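Side-chain contact in oligogalacturonate-specific porin KdgM (Dickeya dadantii, PDB 4FQE), which forms a monomeric outer-membrane channel specific for oligogalacturonides and is required for full virulence of the bacterium: residues Ser81-Ser86 against Asn90-Leu95. Residues are numbered along the deposited sequence; the frame is centred on the assembly and turned at random.
Sequences SLESGS and NYRPYL. With C8E ((hydroxyethyloxy)tri(ethyloxy)octane), chain H.
Ser-81 to Glu-83 run antiparallel to Asn-90 to Arg-92, with Leu-82 and Tyr-91 as a non-hydrogen-bonded pair, flanked by a nearly straight Glu-83 N to Asn-90 O bond of 2.9 Å and an Arg-92 N to Ser-81 O bond of 3.0 Å. On the face of Leu-82 and Tyr-91 the packing is apolar: methyl CD2 of Leu-82 meets ring atom CD1 of Tyr-91 obliquely at 3.7 Å. The carbonyl oxygen of Ser-81 comes up to the edge of that ring, while Pro-93 CD sits over the centre of one ring face. The C8 atom of a bound detergent lies 3.5 Å from Pro-93 CB and also near Tyr-91 OH.

The other face is polar. Ser-81 turns OG between its own N and carbonyl carbon (chi1 56°), which places it toward Arg-92 O; the modelled 2.4 Å is too short for an ordinary hydrogen bond, so this detail is doubtful. A water donates to the same OG and accepts from Arg-92 NE at 3.0 Å, lying in the guanidinium plane at its edge. Further along, Glu-83 and Asn-90 lie side by side, with ND2 of Asn-90 3.1 Å from CB of Glu-83. Glu-83 OE1 and Arg-92 NH2 make a long salt bridge of 3.9 Å, the oxygen well out of the guanidinium plane and no N-H aimed at it; their stronger partners are Lys-38 for Glu-83 OE1 and Glu-61 for Arg-92 NH2. Alternation of an apolar, detergent-facing side with a charged inner one is characteristic of a hairpin in the wall of a 12-stranded outer-membrane barrel, the charges consistent with a channel lining for acidic sugars.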
# COMPACT_ATOMS: atom_id res chain seq x y z
N SER A 81 -8.81 -1.80 9.37
CA SER A 81 -9.16 -0.68 8.48
C SER A 81 -10.64 -0.65 8.14
O SER A 81 -11.31 -1.68 8.08
CB SER A 81 -8.34 -0.68 7.20
OG SER A 81 -8.44 -1.88 6.47
N LEU A 82 -11.16 0.55 8.00
CA LEU A 82 -12.55 0.77 7.63
C LEU A 82 -12.48 1.77 6.51
O LEU A 82 -11.78 2.76 6.65
CB LEU A 82 -13.33 1.40 8.76
CG LEU A 82 -13.57 0.55 9.99
CD1 LEU A 82 -14.38 1.43 10.97
CD2 LEU A 82 -14.31 -0.73 9.60
N GLU A 83 -13.18 1.52 5.41
CA GLU A 83 -13.35 2.55 4.40
C GLU A 83 -14.81 2.92 4.23
O GLU A 83 -15.67 2.06 4.31
CB GLU A 83 -12.75 2.11 3.07
CG GLU A 83 -13.20 3.01 1.91
CD GLU A 83 -12.26 3.04 0.73
OE1 GLU A 83 -11.29 2.27 0.70
OE2 GLU A 83 -12.47 3.89 -0.16
N SER A 84 -15.07 4.21 3.97
CA SER A 84 -16.41 4.77 3.77
C SER A 84 -16.43 5.57 2.46
O SER A 84 -15.65 6.51 2.32
CB SER A 84 -16.74 5.74 4.89
OG SER A 84 -17.02 5.10 6.11
N GLY A 85 -17.32 5.21 1.53
CA GLY A 85 -17.34 5.87 0.23
C GLY A 85 -18.68 5.93 -0.45
O GLY A 85 -19.71 5.55 0.12
N SER A 86 -18.64 6.45 -1.68
CA SER A 86 -19.74 6.37 -2.63
C SER A 86 -19.98 4.91 -3.02
O SER A 86 -21.12 4.45 -3.04
CB SER A 86 -19.41 7.19 -3.89
OG SER A 86 -19.01 8.52 -3.58
N ASN A 90 -16.12 -1.01 3.23
CA ASN A 90 -15.62 -2.30 3.65
C ASN A 90 -14.85 -2.18 4.93
O ASN A 90 -14.23 -1.17 5.21
CB ASN A 90 -14.70 -2.97 2.58
CG ASN A 90 -13.89 -1.98 1.77
OD1 ASN A 90 -13.39 -2.28 0.65
ND2 ASN A 90 -13.75 -0.77 2.30
N TYR A 91 -14.94 -3.25 5.67
CA TYR A 91 -14.09 -3.52 6.82
C TYR A 91 -13.04 -4.52 6.30
O TYR A 91 -13.38 -5.55 5.78
CB TYR A 91 -14.93 -4.13 7.93
CG TYR A 91 -14.15 -4.81 9.01
CD1 TYR A 91 -13.07 -4.19 9.60
CD2 TYR A 91 -14.50 -6.07 9.44
CE1 TYR A 91 -12.33 -4.83 10.59
CE2 TYR A 91 -13.78 -6.70 10.46
CZ TYR A 91 -12.70 -6.06 11.02
OH TYR A 91 -11.96 -6.69 12.02
N ARG A 92 -11.77 -4.16 6.44
CA ARG A 92 -10.68 -4.99 5.93
C ARG A 92 -9.60 -5.06 6.98
O ARG A 92 -8.67 -4.26 6.96
CB ARG A 92 -10.16 -4.39 4.62
CG ARG A 92 -11.23 -4.19 3.56
CD ARG A 92 -10.64 -3.86 2.20
NE ARG A 92 -10.04 -2.53 2.15
CZ ARG A 92 -9.35 -2.04 1.12
NH1 ARG A 92 -9.12 -2.77 0.05
NH2 ARG A 92 -8.85 -0.80 1.17
N PRO A 93 -9.73 -6.00 7.93
CA PRO A 93 -8.63 -6.24 8.85
C PRO A 93 -7.53 -6.97 8.08
O PRO A 93 -7.80 -7.49 7.01
CB PRO A 93 -9.23 -7.18 9.89
CG PRO A 93 -10.21 -7.97 9.12
CD PRO A 93 -10.76 -7.04 8.04
N TYR A 94 -6.31 -6.99 8.59
CA TYR A 94 -5.25 -7.72 7.90
C TYR A 94 -4.15 -8.21 8.79
O TYR A 94 -4.02 -7.75 9.91
CB TYR A 94 -4.65 -6.86 6.79
CG TYR A 94 -3.89 -5.63 7.24
CD1 TYR A 94 -4.50 -4.36 7.27
CD2 TYR A 94 -2.56 -5.72 7.64
CE1 TYR A 94 -3.78 -3.23 7.65
CE2 TYR A 94 -1.85 -4.60 8.04
CZ TYR A 94 -2.47 -3.35 8.04
OH TYR A 94 -1.77 -2.25 8.46
N LEU A 95 -3.37 -9.15 8.28
CA LEU A 95 -2.13 -9.60 8.91
C LEU A 95 -1.02 -9.60 7.84
O LEU A 95 -1.15 -10.24 6.81
CB LEU A 95 -2.29 -11.01 9.47
CG LEU A 95 -1.15 -11.56 10.36
CD1 LEU A 95 -0.92 -10.67 11.57
CD2 LEU A 95 -1.44 -13.00 10.83
C1 C8E H . -6.95 -10.89 8.71
C2 C8E H . -7.57 -11.40 9.99
C3 C8E H . -6.46 -11.65 11.00
C4 C8E H . -5.72 -10.37 11.36
C5 C8E H . -6.01 -9.91 12.77
C6 C8E H . -7.31 -9.12 12.81
C7 C8E H . -7.07 -7.62 12.92
C8 C8E H . -8.36 -6.88 13.26
O9 C8E H . -8.48 -6.74 14.68
C10 C8E H . -9.69 -6.10 15.09
C11 C8E H . -9.41 -5.20 16.30
O12 C8E H . -9.29 -3.83 15.93
C13 C8E H . -8.54 -3.02 16.84
C14 C8E H . -7.05 -3.04 16.47
O15 C8E H . -6.49 -1.72 16.38
C16 C8E H . -5.16 -1.59 16.93
C17 C8E H . -4.07 -2.07 15.98
O18 C8E H . -3.75 -3.44 16.26
C19 C8E H . -4.18 -4.35 15.26
C20 C8E H . -4.93 -5.52 15.88
O21 C8E H . -6.16 -5.77 15.19
O HOH W 1 -10.76 -0.82 4.53